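Long-range contacts in lovastatin nonaketide synthase, polyketide synthase component (Aspergillus terreus, PDB 7CPX), which builds, with its partner LovC, the polyketide precursor of lovastatin, condensing nine malonyl-CoA units into carrier-bound dihydromonacolin L: residues 233-238 / 356-361; 327-332 / 399-404; 35-40 / 391-396; 316-321 / 377-382; 31-36 / 362-367. The protein carries 2 engineered substitutions. One frame throughout, in Å; residues are numbered along the deposited sequence.

Contact 1: 233-238 / 356-361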
# COMPACT_ATOMS: atom_id res chain seq x y z
N ARG A 233 -31.55 11.82 -23.08
CA ARG A 233 -32.96 11.94 -23.45
C ARG A 233 -33.25 13.41 -23.72
O ARG A 233 -33.65 14.17 -22.83
CB ARG A 233 -33.85 11.39 -22.35
CG ARG A 233 -33.67 9.91 -22.09
CD ARG A 233 -34.71 9.38 -21.12
NE ARG A 233 -35.28 8.11 -21.58
CZ ARG A 233 -34.75 6.92 -21.36
NH1 ARG A 233 -33.62 6.79 -20.67
NH2 ARG A 233 -35.35 5.84 -21.83
N MET A 234 -33.05 13.82 -24.97
CA MET A 234 -33.24 15.21 -25.36
C MET A 234 -34.69 15.63 -25.13
O MET A 234 -35.62 14.99 -25.63
CB MET A 234 -32.86 15.39 -26.83
CG MET A 234 -33.25 16.73 -27.42
SD MET A 234 -32.83 16.84 -29.17
CE MET A 234 -33.69 18.35 -29.61
N TRP A 235 -34.87 16.71 -24.37
CA TRP A 235 -36.16 17.36 -24.17
C TRP A 235 -37.23 16.42 -23.64
O TRP A 235 -38.42 16.74 -23.70
CB TRP A 235 -36.66 18.03 -25.46
CG TRP A 235 -35.77 19.11 -25.98
CD1 TRP A 235 -34.49 19.39 -25.60
CD2 TRP A 235 -36.09 20.07 -26.99
NE1 TRP A 235 -34.00 20.46 -26.30
CE2 TRP A 235 -34.97 20.90 -27.17
CE3 TRP A 235 -37.23 20.32 -27.76
CZ2 TRP A 235 -34.94 21.95 -28.08
CZ3 TRP A 235 -37.21 21.36 -28.67
CH2 TRP A 235 -36.07 22.16 -28.82
N ASP A 236 -36.85 15.26 -23.12
CA ASP A 236 -37.81 14.28 -22.64
C ASP A 236 -38.04 14.44 -21.14
O ASP A 236 -37.20 14.97 -20.41
CB ASP A 236 -37.33 12.86 -22.95
CG ASP A 236 -38.39 11.81 -22.68
OD1 ASP A 236 -39.33 11.69 -23.49
OD2 ASP A 236 -38.28 11.11 -21.66
N ALA A 237 -39.20 13.96 -20.69
CA ALA A 237 -39.50 14.00 -19.26
C ALA A 237 -38.50 13.20 -18.45
O ALA A 237 -38.32 13.48 -17.26
CB ALA A 237 -40.92 13.47 -19.02
N GLY A 238 -37.84 12.22 -19.06
CA GLY A 238 -36.80 11.45 -18.41
C GLY A 238 -35.44 12.11 -18.42
O GLY A 238 -34.45 11.46 -18.07
N LEU A 356 -40.67 23.52 -36.98
CA LEU A 356 -39.22 23.53 -37.12
C LEU A 356 -38.67 22.31 -36.39
O LEU A 356 -38.60 22.29 -35.16
CB LEU A 356 -38.63 24.82 -36.57
CG LEU A 356 -37.11 25.00 -36.69
CD1 LEU A 356 -36.75 26.47 -36.62
CD2 LEU A 356 -36.38 24.23 -35.59
N PHE A 357 -38.29 21.28 -37.15
CA PHE A 357 -37.82 20.04 -36.56
C PHE A 357 -36.52 20.28 -35.79
O PHE A 357 -35.60 20.92 -36.29
CB PHE A 357 -37.61 18.99 -37.64
CG PHE A 357 -38.88 18.47 -38.23
CD1 PHE A 357 -39.47 19.11 -39.31
CD2 PHE A 357 -39.50 17.35 -37.72
CE1 PHE A 357 -40.64 18.63 -39.86
CE2 PHE A 357 -40.67 16.87 -38.26
CZ PHE A 357 -41.24 17.51 -39.34
N VAL A 358 -36.46 19.74 -34.58
CA VAL A 358 -35.28 19.85 -33.72
C VAL A 358 -34.88 18.44 -33.31
O VAL A 358 -35.68 17.70 -32.73
CB VAL A 358 -35.56 20.71 -32.48
CG1 VAL A 358 -34.26 21.05 -31.78
CG2 VAL A 358 -36.30 21.98 -32.87
N GLY A 359 -33.63 18.07 -33.61
CA GLY A 359 -33.15 16.75 -33.27
C GLY A 359 -31.66 16.70 -33.03
O GLY A 359 -30.87 17.10 -33.89
N SER A 360 -31.25 16.20 -31.87
CA SER A 360 -29.85 16.15 -31.48
C SER A 360 -29.28 14.78 -31.79
O SER A 360 -29.87 13.76 -31.42
CB SER A 360 -29.68 16.47 -30.00
OG SER A 360 -28.31 16.44 -29.63
N ALA A 361 -28.14 14.75 -32.47
CA ALA A 361 -27.47 13.49 -32.75
C ALA A 361 -27.08 12.76 -31.48
O ALA A 361 -26.92 11.54 -31.49
CB ALA A 361 -26.22 13.73 -33.60

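Contact 2: 327-332 / 399-404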
# COMPACT_ATOMS: atom_id res chain seq x y z
N GLY A 327 -30.74 22.36 -18.85
CA GLY A 327 -30.21 22.93 -20.07
C GLY A 327 -31.15 22.82 -21.24
O GLY A 327 -31.28 23.76 -22.03
N ASP A 328 -31.81 21.67 -21.38
CA ASP A 328 -32.73 21.48 -22.50
C ASP A 328 -33.82 22.54 -22.54
O ASP A 328 -34.10 23.06 -23.64
CB ASP A 328 -33.33 20.07 -22.42
CG ASP A 328 -32.35 18.99 -22.83
OD1 ASP A 328 -31.17 19.32 -23.07
OD2 ASP A 328 -32.75 17.81 -22.91
N PRO A 329 -34.49 22.89 -21.44
CA PRO A 329 -35.49 23.96 -21.52
C PRO A 329 -34.91 25.28 -22.00
O PRO A 329 -35.56 26.00 -22.76
CB PRO A 329 -36.01 24.06 -20.07
CG PRO A 329 -35.67 22.75 -19.45
CD PRO A 329 -34.40 22.32 -20.08
N GLN A 330 -33.69 25.62 -21.57
CA GLN A 330 -33.06 26.85 -22.04
C GLN A 330 -32.86 26.82 -23.54
O GLN A 330 -33.14 27.80 -24.24
CB GLN A 330 -31.73 27.06 -21.32
CG GLN A 330 -31.84 27.19 -19.81
CD GLN A 330 -32.36 28.55 -19.38
OE1 GLN A 330 -32.50 29.46 -20.20
NE2 GLN A 330 -32.63 28.69 -18.09
N GLU A 331 -32.39 25.69 -24.07
CA GLU A 331 -32.18 25.57 -25.51
C GLU A 331 -33.49 25.66 -26.27
O GLU A 331 -33.57 26.30 -27.32
CB GLU A 331 -31.47 24.26 -25.83
CG GLU A 331 -31.18 24.07 -27.30
CD GLU A 331 -30.34 22.85 -27.57
OE1 GLU A 331 -30.35 21.92 -26.74
OE2 GLU A 331 -29.65 22.83 -28.61
N ALA A 332 -34.53 25.00 -25.76
CA ALA A 332 -35.83 25.06 -26.43
C ALA A 332 -36.36 26.48 -26.44
O ALA A 332 -36.89 26.94 -27.46
CB ALA A 332 -36.82 24.12 -25.74
N SER A 399 -40.67 16.98 -22.23
CA SER A 399 -40.43 17.42 -20.87
C SER A 399 -41.40 18.55 -20.51
O SER A 399 -41.63 19.45 -21.34
CB SER A 399 -38.99 17.89 -20.70
OG SER A 399 -38.73 18.30 -19.37
N PRO A 400 -41.98 18.54 -19.31
CA PRO A 400 -42.87 19.65 -18.94
C PRO A 400 -42.19 21.01 -19.01
O PRO A 400 -42.84 22.00 -19.36
CB PRO A 400 -43.29 19.31 -17.50
CG PRO A 400 -43.08 17.84 -17.39
CD PRO A 400 -41.91 17.52 -18.25
N ARG A 401 -40.90 21.08 -18.69
CA ARG A 401 -40.19 22.35 -18.76
C ARG A 401 -40.00 22.80 -20.20
O ARG A 401 -39.93 24.00 -20.47
CB ARG A 401 -38.83 22.22 -18.07
CG ARG A 401 -38.88 21.57 -16.70
CD ARG A 401 -37.52 21.55 -16.04
NE ARG A 401 -37.11 22.87 -15.60
CZ ARG A 401 -35.94 23.15 -15.03
NH1 ARG A 401 -35.03 22.21 -14.84
NH2 ARG A 401 -35.69 24.39 -14.64
N VAL A 402 -39.92 21.85 -21.14
CA VAL A 402 -39.75 22.19 -22.55
C VAL A 402 -41.07 22.39 -23.28
O VAL A 402 -41.09 23.00 -24.36
CB VAL A 402 -38.93 21.10 -23.26
CG1 VAL A 402 -38.80 21.40 -24.74
CG2 VAL A 402 -37.55 20.98 -22.63
N ALA A 403 -42.18 21.90 -22.72
CA ALA A 403 -43.46 22.02 -23.40
C ALA A 403 -43.81 23.45 -23.78
O ALA A 403 -44.30 23.67 -24.90
CB ALA A 403 -44.56 21.41 -22.53
N PRO A 404 -43.61 24.46 -22.92
CA PRO A 404 -44.00 25.83 -23.31
C PRO A 404 -43.35 26.29 -24.60
O PRO A 404 -43.98 27.00 -25.39
CB PRO A 404 -43.54 26.67 -22.11
CG PRO A 404 -43.47 25.73 -20.97
CD PRO A 404 -43.04 24.42 -21.56

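Contact 3: 35-40 / 391-396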
# COMPACT_ATOMS: atom_id res chain seq x y z
N GLN A 35 -30.22 8.14 -39.45
CA GLN A 35 -31.56 8.04 -40.02
C GLN A 35 -32.28 6.77 -39.60
O GLN A 35 -33.51 6.70 -39.69
CB GLN A 35 -31.50 8.12 -41.55
CG GLN A 35 -30.89 6.91 -42.22
CD GLN A 35 -30.81 7.07 -43.73
OE1 GLN A 35 -31.39 8.00 -44.29
NE2 GLN A 35 -30.08 6.18 -44.38
N HIS A 36 -31.54 5.76 -39.14
CA HIS A 36 -32.11 4.50 -38.65
C HIS A 36 -31.46 4.18 -37.31
O HIS A 36 -30.66 3.24 -37.20
CB HIS A 36 -31.89 3.37 -39.66
CG HIS A 36 -32.56 3.62 -40.98
ND1 HIS A 36 -33.75 4.31 -41.10
CD2 HIS A 36 -32.19 3.29 -42.24
CE1 HIS A 36 -34.09 4.38 -42.37
NE2 HIS A 36 -33.16 3.77 -43.09
N PRO A 37 -31.78 4.94 -36.28
CA PRO A 37 -31.07 4.80 -35.00
C PRO A 37 -31.34 3.46 -34.33
O PRO A 37 -32.38 2.83 -34.52
CB PRO A 37 -31.62 5.96 -34.16
CG PRO A 37 -32.95 6.25 -34.74
CD PRO A 37 -32.82 5.99 -36.21
N ARG A 38 -30.36 3.03 -33.54
CA ARG A 38 -30.44 1.81 -32.76
C ARG A 38 -29.84 2.08 -31.39
O ARG A 38 -29.16 3.08 -31.17
CB ARG A 38 -29.72 0.65 -33.46
CG ARG A 38 -28.34 1.01 -33.98
CD ARG A 38 -27.67 -0.18 -34.64
NE ARG A 38 -26.39 0.18 -35.25
CZ ARG A 38 -26.25 0.69 -36.46
NH1 ARG A 38 -27.29 0.93 -37.24
NH2 ARG A 38 -25.03 0.98 -36.91
N ASP A 39 -30.10 1.16 -30.45
CA ASP A 39 -29.65 1.32 -29.07
C ASP A 39 -28.15 1.09 -29.03
O ASP A 39 -27.65 0.05 -28.61
CB ASP A 39 -30.39 0.36 -28.15
CG ASP A 39 -30.14 0.65 -26.68
OD1 ASP A 39 -29.49 1.67 -26.38
OD2 ASP A 39 -30.59 -0.14 -25.83
N VAL A 40 -27.41 2.10 -29.49
CA VAL A 40 -25.96 1.99 -29.59
C VAL A 40 -25.32 1.94 -28.21
O VAL A 40 -24.33 1.23 -28.00
CB VAL A 40 -25.40 3.16 -30.43
CG1 VAL A 40 -23.90 3.19 -30.32
CG2 VAL A 40 -25.83 3.02 -31.87
N PRO A 391 -34.36 10.97 -37.12
CA PRO A 391 -35.13 10.98 -35.88
C PRO A 391 -34.22 11.05 -34.65
O PRO A 391 -33.00 11.11 -34.76
CB PRO A 391 -35.89 9.66 -35.93
CG PRO A 391 -34.98 8.75 -36.68
CD PRO A 391 -34.27 9.61 -37.69
N ASN A 392 -34.85 11.04 -33.48
CA ASN A 392 -34.17 10.99 -32.20
C ASN A 392 -34.57 9.71 -31.49
O ASN A 392 -35.77 9.46 -31.29
CB ASN A 392 -34.50 12.22 -31.35
CG ASN A 392 -34.07 13.51 -32.01
OD1 ASN A 392 -33.11 14.15 -31.57
ND2 ASN A 392 -34.76 13.89 -33.07
N LEU A 393 -33.58 8.91 -31.10
CA LEU A 393 -33.87 7.59 -30.57
C LEU A 393 -34.61 7.67 -29.24
O LEU A 393 -35.55 6.89 -29.00
CB LEU A 393 -32.57 6.80 -30.43
CG LEU A 393 -32.71 5.36 -29.92
CD1 LEU A 393 -33.61 4.54 -30.83
CD2 LEU A 393 -31.34 4.71 -29.79
N LEU A 394 -34.23 8.59 -28.37
CA LEU A 394 -34.79 8.70 -27.03
C LEU A 394 -35.65 9.96 -26.95
O LEU A 394 -35.17 11.04 -26.58
CB LEU A 394 -33.70 8.72 -25.96
CG LEU A 394 -32.88 7.44 -25.75
CD1 LEU A 394 -33.77 6.20 -25.78
CD2 LEU A 394 -31.77 7.33 -26.78
N PHE A 395 -36.93 9.82 -27.31
CA PHE A 395 -37.91 10.88 -27.08
C PHE A 395 -39.28 10.21 -27.01
O PHE A 395 -39.86 9.86 -28.04
CB PHE A 395 -37.86 11.93 -28.18
CG PHE A 395 -38.89 13.02 -28.03
CD1 PHE A 395 -38.73 14.01 -27.07
CD2 PHE A 395 -40.01 13.05 -28.83
CE1 PHE A 395 -39.67 15.00 -26.92
CE2 PHE A 395 -40.96 14.04 -28.69
CZ PHE A 395 -40.79 15.02 -27.73
N ASP A 396 -39.79 10.04 -25.79
CA ASP A 396 -41.08 9.41 -25.56
C ASP A 396 -42.14 10.37 -25.05
O ASP A 396 -43.31 10.22 -25.41
CB ASP A 396 -40.93 8.26 -24.56
CG ASP A 396 -39.91 7.23 -25.00
OD1 ASP A 396 -39.75 7.04 -26.23
OD2 ASP A 396 -39.27 6.61 -24.13

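Contact 4: 316-321 / 377-382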
# COMPACT_ATOMS: atom_id res chain seq x y z
N PHE A 316 -34.62 22.17 -40.21
CA PHE A 316 -34.11 21.25 -39.20
C PHE A 316 -33.13 22.00 -38.31
O PHE A 316 -32.47 22.94 -38.74
CB PHE A 316 -33.43 20.04 -39.85
CG PHE A 316 -32.82 19.09 -38.86
CD1 PHE A 316 -33.60 18.46 -37.91
CD2 PHE A 316 -31.47 18.81 -38.90
CE1 PHE A 316 -33.04 17.58 -37.00
CE2 PHE A 316 -30.90 17.93 -38.00
CZ PHE A 316 -31.69 17.31 -37.05
N PHE A 317 -33.06 21.58 -37.05
CA PHE A 317 -32.21 22.24 -36.06
C PHE A 317 -31.56 21.16 -35.20
O PHE A 317 -32.19 20.62 -34.29
CB PHE A 317 -33.02 23.21 -35.21
CG PHE A 317 -32.18 24.15 -34.40
CD1 PHE A 317 -31.59 23.73 -33.22
CD2 PHE A 317 -31.98 25.45 -34.81
CE1 PHE A 317 -30.82 24.59 -32.47
CE2 PHE A 317 -31.20 26.31 -34.07
CZ PHE A 317 -30.62 25.89 -32.90
N GLU A 318 -30.30 20.86 -35.49
CA GLU A 318 -29.57 19.92 -34.65
C GLU A 318 -29.26 20.60 -33.33
O GLU A 318 -28.25 21.29 -33.19
CB GLU A 318 -28.29 19.44 -35.34
CG GLU A 318 -27.80 18.09 -34.85
CD GLU A 318 -27.22 18.14 -33.45
OE1 GLU A 318 -26.81 19.22 -33.00
OE2 GLU A 318 -27.17 17.07 -32.80
N ALA A 319 -30.14 20.41 -32.36
CA ALA A 319 -30.01 21.05 -31.07
C ALA A 319 -28.91 20.39 -30.25
O ALA A 319 -28.53 19.23 -30.47
CB ALA A 319 -31.33 21.00 -30.31
N HIS A 320 -28.38 21.15 -29.29
CA HIS A 320 -27.47 20.57 -28.31
C HIS A 320 -28.09 19.33 -27.68
O HIS A 320 -27.44 18.28 -27.60
CB HIS A 320 -27.14 21.62 -27.24
CG HIS A 320 -25.95 21.28 -26.41
ND1 HIS A 320 -24.88 20.56 -26.90
CD2 HIS A 320 -25.65 21.56 -25.12
CE1 HIS A 320 -23.98 20.41 -25.95
NE2 HIS A 320 -24.42 21.01 -24.86
N GLY A 321 -29.34 19.43 -27.24
CA GLY A 321 -30.13 18.28 -26.83
C GLY A 321 -29.35 17.25 -26.03
O GLY A 321 -29.23 16.10 -26.45
N LEU A 377 -23.22 18.62 -36.46
CA LEU A 377 -23.00 19.11 -37.81
C LEU A 377 -23.18 17.98 -38.82
O LEU A 377 -23.89 18.14 -39.82
CB LEU A 377 -21.60 19.72 -37.92
CG LEU A 377 -21.27 20.35 -39.28
CD1 LEU A 377 -20.81 21.78 -39.09
CD2 LEU A 377 -20.22 19.53 -40.00
N MET A 378 -22.58 16.82 -38.55
CA MET A 378 -22.74 15.70 -39.46
C MET A 378 -24.22 15.35 -39.61
O MET A 378 -24.71 15.19 -40.74
CB MET A 378 -21.96 14.49 -38.95
CG MET A 378 -20.46 14.70 -38.84
SD MET A 378 -19.54 14.19 -40.31
CE MET A 378 -20.07 15.40 -41.51
N LYS A 379 -24.95 15.29 -38.50
CA LYS A 379 -26.38 15.02 -38.57
C LYS A 379 -27.08 16.08 -39.40
O LYS A 379 -28.01 15.78 -40.16
CB LYS A 379 -26.96 14.94 -37.16
CG LYS A 379 -28.43 14.56 -37.11
CD LYS A 379 -28.85 14.19 -35.70
CE LYS A 379 -30.29 13.74 -35.63
NZ LYS A 379 -30.69 13.33 -34.26
N ALA A 380 -26.65 17.33 -39.27
CA ALA A 380 -27.23 18.39 -40.08
C ALA A 380 -26.75 18.30 -41.52
O ALA A 380 -27.47 18.65 -42.45
CB ALA A 380 -26.90 19.76 -39.49
N SER A 381 -25.52 17.82 -41.72
CA SER A 381 -24.97 17.75 -43.07
C SER A 381 -25.65 16.65 -43.86
O SER A 381 -26.37 16.92 -44.83
CB SER A 381 -23.46 17.52 -43.00
OG SER A 381 -22.91 17.36 -44.30
N PHE A 382 -25.47 15.39 -43.44
CA PHE A 382 -26.05 14.27 -44.17
C PHE A 382 -27.53 14.51 -44.43
O PHE A 382 -28.00 14.43 -45.57
CB PHE A 382 -25.84 12.97 -43.40
CG PHE A 382 -24.41 12.70 -43.04
CD1 PHE A 382 -23.38 13.11 -43.87
CD2 PHE A 382 -24.09 12.05 -41.86
CE1 PHE A 382 -22.06 12.86 -43.54
CE2 PHE A 382 -22.78 11.79 -41.52
CZ PHE A 382 -21.76 12.20 -42.36

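Contact 5: 31-36 / 362-367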
# COMPACT_ATOMS: atom_id res chain seq x y z
N TRP A 31 -24.45 8.10 -41.21
CA TRP A 31 -25.74 8.56 -41.72
C TRP A 31 -26.79 7.46 -41.60
O TRP A 31 -27.94 7.73 -41.22
CB TRP A 31 -25.61 9.01 -43.17
CG TRP A 31 -26.94 9.26 -43.82
CD1 TRP A 31 -27.40 8.72 -44.98
CD2 TRP A 31 -27.98 10.11 -43.33
NE1 TRP A 31 -28.66 9.18 -45.25
CE2 TRP A 31 -29.04 10.04 -44.25
CE3 TRP A 31 -28.12 10.92 -42.20
CZ2 TRP A 31 -30.23 10.75 -44.08
CZ3 TRP A 31 -29.30 11.63 -42.04
CH2 TRP A 31 -30.33 11.54 -42.97
N GLU A 32 -26.42 6.22 -41.93
CA GLU A 32 -27.37 5.12 -41.79
C GLU A 32 -27.83 4.98 -40.35
O GLU A 32 -29.01 4.77 -40.08
CB GLU A 32 -26.73 3.82 -42.28
CG GLU A 32 -26.47 3.78 -43.77
CD GLU A 32 -25.72 2.53 -44.20
OE1 GLU A 32 -25.35 1.73 -43.32
OE2 GLU A 32 -25.50 2.35 -45.42
N LEU A 33 -26.89 5.10 -39.40
CA LEU A 33 -27.25 5.04 -37.99
C LEU A 33 -28.18 6.18 -37.62
O LEU A 33 -29.20 5.97 -36.95
CB LEU A 33 -25.98 5.07 -37.14
CG LEU A 33 -26.16 5.29 -35.64
CD1 LEU A 33 -27.02 4.20 -35.03
CD2 LEU A 33 -24.80 5.33 -34.95
N LEU A 34 -27.85 7.40 -38.05
CA LEU A 34 -28.64 8.56 -37.64
C LEU A 34 -30.06 8.49 -38.18
O LEU A 34 -31.02 8.75 -37.44
CB LEU A 34 -27.95 9.84 -38.10
CG LEU A 34 -26.63 10.16 -37.38
CD1 LEU A 34 -25.93 11.33 -38.05
CD2 LEU A 34 -26.88 10.47 -35.92
N GLN A 35 -30.22 8.14 -39.45
CA GLN A 35 -31.56 8.04 -40.02
C GLN A 35 -32.28 6.77 -39.60
O GLN A 35 -33.51 6.70 -39.69
CB GLN A 35 -31.50 8.12 -41.55
CG GLN A 35 -30.89 6.91 -42.22
CD GLN A 35 -30.81 7.07 -43.73
OE1 GLN A 35 -31.39 8.00 -44.29
NE2 GLN A 35 -30.08 6.18 -44.38
N HIS A 36 -31.54 5.76 -39.14
CA HIS A 36 -32.11 4.50 -38.65
C HIS A 36 -31.46 4.18 -37.31
O HIS A 36 -30.66 3.24 -37.20
CB HIS A 36 -31.89 3.37 -39.66
CG HIS A 36 -32.56 3.62 -40.98
ND1 HIS A 36 -33.75 4.31 -41.10
CD2 HIS A 36 -32.19 3.29 -42.24
CE1 HIS A 36 -34.09 4.38 -42.37
NE2 HIS A 36 -33.16 3.77 -43.09
N LYS A 362 -26.94 13.49 -30.37
CA LYS A 362 -26.51 12.90 -29.12
C LYS A 362 -27.54 11.93 -28.54
O LYS A 362 -27.21 11.18 -27.62
CB LYS A 362 -26.20 14.01 -28.11
CG LYS A 362 -25.21 15.03 -28.65
CD LYS A 362 -25.15 16.28 -27.79
CE LYS A 362 -24.81 17.49 -28.64
NZ LYS A 362 -25.88 17.85 -29.61
N THR A 363 -28.77 11.94 -29.06
CA THR A 363 -29.73 10.92 -28.67
C THR A 363 -29.39 9.57 -29.29
O THR A 363 -29.79 8.52 -28.77
CB THR A 363 -31.14 11.33 -29.09
OG1 THR A 363 -31.20 11.49 -30.51
CG2 THR A 363 -31.53 12.64 -28.42
N VAL A 364 -28.65 9.58 -30.40
CA VAL A 364 -28.33 8.36 -31.14
C VAL A 364 -26.89 7.92 -30.89
O VAL A 364 -26.63 6.76 -30.60
CB VAL A 364 -28.58 8.57 -32.65
CG1 VAL A 364 -28.28 7.30 -33.42
CG2 VAL A 364 -30.02 9.02 -32.89
N VAL A 365 -25.94 8.85 -31.00
CA VAL A 365 -24.53 8.55 -30.80
C VAL A 365 -24.03 9.05 -29.46
O VAL A 365 -22.83 8.92 -29.16
CB VAL A 365 -23.67 9.12 -31.94
CG1 VAL A 365 -24.14 8.59 -33.28
CG2 VAL A 365 -23.71 10.64 -31.93
N GLY A 366 -24.90 9.63 -28.64
CA GLY A 366 -24.51 10.09 -27.33
C GLY A 366 -23.90 11.48 -27.35
O GLY A 366 -23.51 12.01 -28.39
N HIS A 367 -23.82 12.07 -26.16
CA HIS A 367 -23.17 13.36 -26.00
C HIS A 367 -21.67 13.15 -26.07
O HIS A 367 -21.03 12.74 -25.10
CB HIS A 367 -23.57 13.99 -24.67
CG HIS A 367 -22.98 15.35 -24.45
ND1 HIS A 367 -23.68 16.51 -24.70
CD2 HIS A 367 -21.76 15.73 -24.02
CE1 HIS A 367 -22.91 17.55 -24.43
NE2 HIS A 367 -21.74 17.10 -24.01

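Contact 1: 233-238 / 356-361
Val358 CG1 sits where two side chains of the opposing loop converge: Met234 CE reaches it at 3.5 Å and Trp235 CH2 at 3.6 Å. The Val358 side chain crosses both at roughly right angles, and one methyl serves two partners. Farther back along the methionine, Met234 SD lies 3.3 Å from Ser360 CB, so the sulfur and its terminal methyl meet successive parts of the 356-361 chain. Met234 can span that length because its chain is extended, with CG anti to the backbone N (chi1 170°). Its methyl also lies 3.7 Å above the plane of the Trp235 indole, over the ring centre, so the two side chains also pack on each other. A type II beta turn from Arg233 to Asp236 carries both residues, and it is followed by an Asx turn in which Asp236 OD2 accepts from Gly238 N at 2.9 Å. Beyond this shell, Trp235 and Val358 both rest on Ile335 of helix 327-339. Ser360 OG is hydrogen-bonded to Lys362 NZ and His320 O. Strand 356-358 thus ends beside the ketosynthase active site, the Ser360 side chain lying about 6 Å from that of His320, a predicted catalytic residue of this thiolase-type domain.

Contact 2: 327-332 / 399-404
Pro329 and Val402 approach to 4.7 Å between their CA atoms, bringing the early part of helix 327-339 against residues 400-404, whose backbone angles are helical although the regular helix bonds are lacking. Val402 works as a fork. Its CG1, anti to the backbone N (chi1 177°), reaches Ala332 CB at 3.5 Å, while CG2 lies against the helix backbone, 3.8 Å from Pro329 CA and 4.0 Å from Asp328 C. The valine therefore spans one helical turn, from residue 328 to residue 332. Beside it, Pro329 CG meets Arg401 CB at 3.5 Å. The arginine chain bends at CG-CD (chi3 72°), and with this bend Pro329 CG lies over one face of the guanidinium, 4.1 Å from Arg401 NE. No hydrogen bond joins the two segments; the contact is made of hydrocarbon surfaces, with Arg401 on its exposed side. The polar end of Asp328 turns to another partner, its OD2 accepting from Trp235 N. Trp235 also bonds through its backbone to Ser399 and packs on Val402. Helix 327-339 thus lies against the loop between strands 388-389 and 409-410, with Trp235 of the 233-238 loop touching both.

Contact 3: 35-40 / 391-396
Two proline rings, Pro37 and Pro391, form the middle of this contact, with Pro37 CD 3.5 Å from Pro391 CG and the two CG atoms 3.8 Å apart. The two rings cross obliquely. The adjoining carbon, Pro391 CD, stands 3.6 Å from Gln35 O at the helix end. Leu393 provides the other half. Its CG is anti to the backbone N (chi1 -178°) and the branch then turns at chi2 58°, a combination that sends the two methyls to different targets: CD1 lies 4.1 Å from Pro37 CB, while CD2 goes to the backbone about Arg38 O. The leucine CB joins in, 3.9 Å from Pro37 CB, so Pro37 is packed against both Pro391 and Leu393. The CB of Gln35 is directed away from 391-396, and with chi1 70° its CG comes over the centre of the His36 ring, 3.8 Å above the plane. The charged ends of Arg38 and Asp39 find partners outside the two segments: Arg38 NH2 with Gly22 O, Asp39 OD2 in a salt bridge with Arg231. Asn392 ND2 donates to Pro412 O, which holds the 391-396 loop. With no hydrogen bond across the segments and prolines opposed at its centre, the contact depends on van der Waals and hydrophobic contact at the edge of the ketosynthase domain, while polar groups anchor its two loops separately.

Contact 4: 316-321 / 377-382
Lys379 NZ is gripped by two carbonyls beyond the contact, Pro391 O and, more weakly, Ser360 O, and the stem leading to it is what meets strand 316-318. That stem is fully extended, its CG anti to the backbone N (chi1 -176°), and it passes both Phe316 and Glu318 at about right angles. Lys379 CE lies 4.1 Å from Phe316 CZ, approaching obliquely, and Lys379 CB is 4.0 Å from Glu318 CG. Ala380 completes the helix side: its CA meets the edge of the Phe316 ring, 4.2 Å from CE2. The glutamate chain bends at chi2 (-71°); Glu318 OE2 stays 5.3 Å from Lys379 NZ, not in contact. Opposite charges at this range could still steady each other, but OE2 accepts from Ala361 N and forms a long, weak ion pair with Lys362 NZ. The axes of the short segments, strand 316-318 and helix residues 377-382, approach to 8.3 Å and run nearly antiparallel, at 157°. Helix 369-386 thus covers the sheet side bearing Phe316 and Glu318, whereas Phe317 and Ala319 pack on helix 327-339. This is the helix-on-sheet layering of the thiolase fold, with the predicted catalytic His320 in the loop past the strand.

Contact 5: 31-36 / 362-367
Leu33 and Leu34 meet Val364 and Val365 with no flat group among them: Trp31, on the same helix, stands apart, with Gln35 CD over one face of its ring, offset toward the rim, and a stack with His386. The junction itself is a cluster of branched aliphatic chains. Leu33 and Val364 slide past each other in opposite directions, with Val364 CG1 3.7 Å from both CG and CD1 of the leucine. The second methyl of Leu33, CD2, reaches Val365 CG1 at 3.7 Å, so the fork of one leucine is shared between two consecutive valines. Leu34 comes in from the neighbouring position of the helix; its CB starts off at an angle to the loop, but with CG anti to the carbonyl carbon (chi1 -69°) the second methyl, CD2, comes to 4.1 Å from Val364 CB. All four residues are buried, and no hydrogen bond crosses between the segments. Past the valines, Gly366 leads to His367, a predicted active-site residue whose ring meets that of His320. The contact sets the C-terminal end of helix 27-35 against the loop joining strand 356-358 to helix 369-386, and Leu34 also touches Lys379 of that helix.

All five contacts lie within the ketosynthase; residues 356-367 run from contact 1 straight into contact 5. Contacts 3 and 5 share Gln35 and His36, with centres 6 Å apart. Contacts 1 and 2 are 9 Å apart, whereas contacts 2 and 5, at 21 Å, do not touch. Contact 1 joins contact 3 through Asp236 OD1, 2.9 Å from Asp396 N, and contact 2 joins contact 4 through Glu331 OE1, 2.7 Å from Gly321 N. Contact 4 contains His320 and contact 5 His367; both histidine side chains touch Cys181, completing the predicted catalytic trio. Contact 3 lies away from this site.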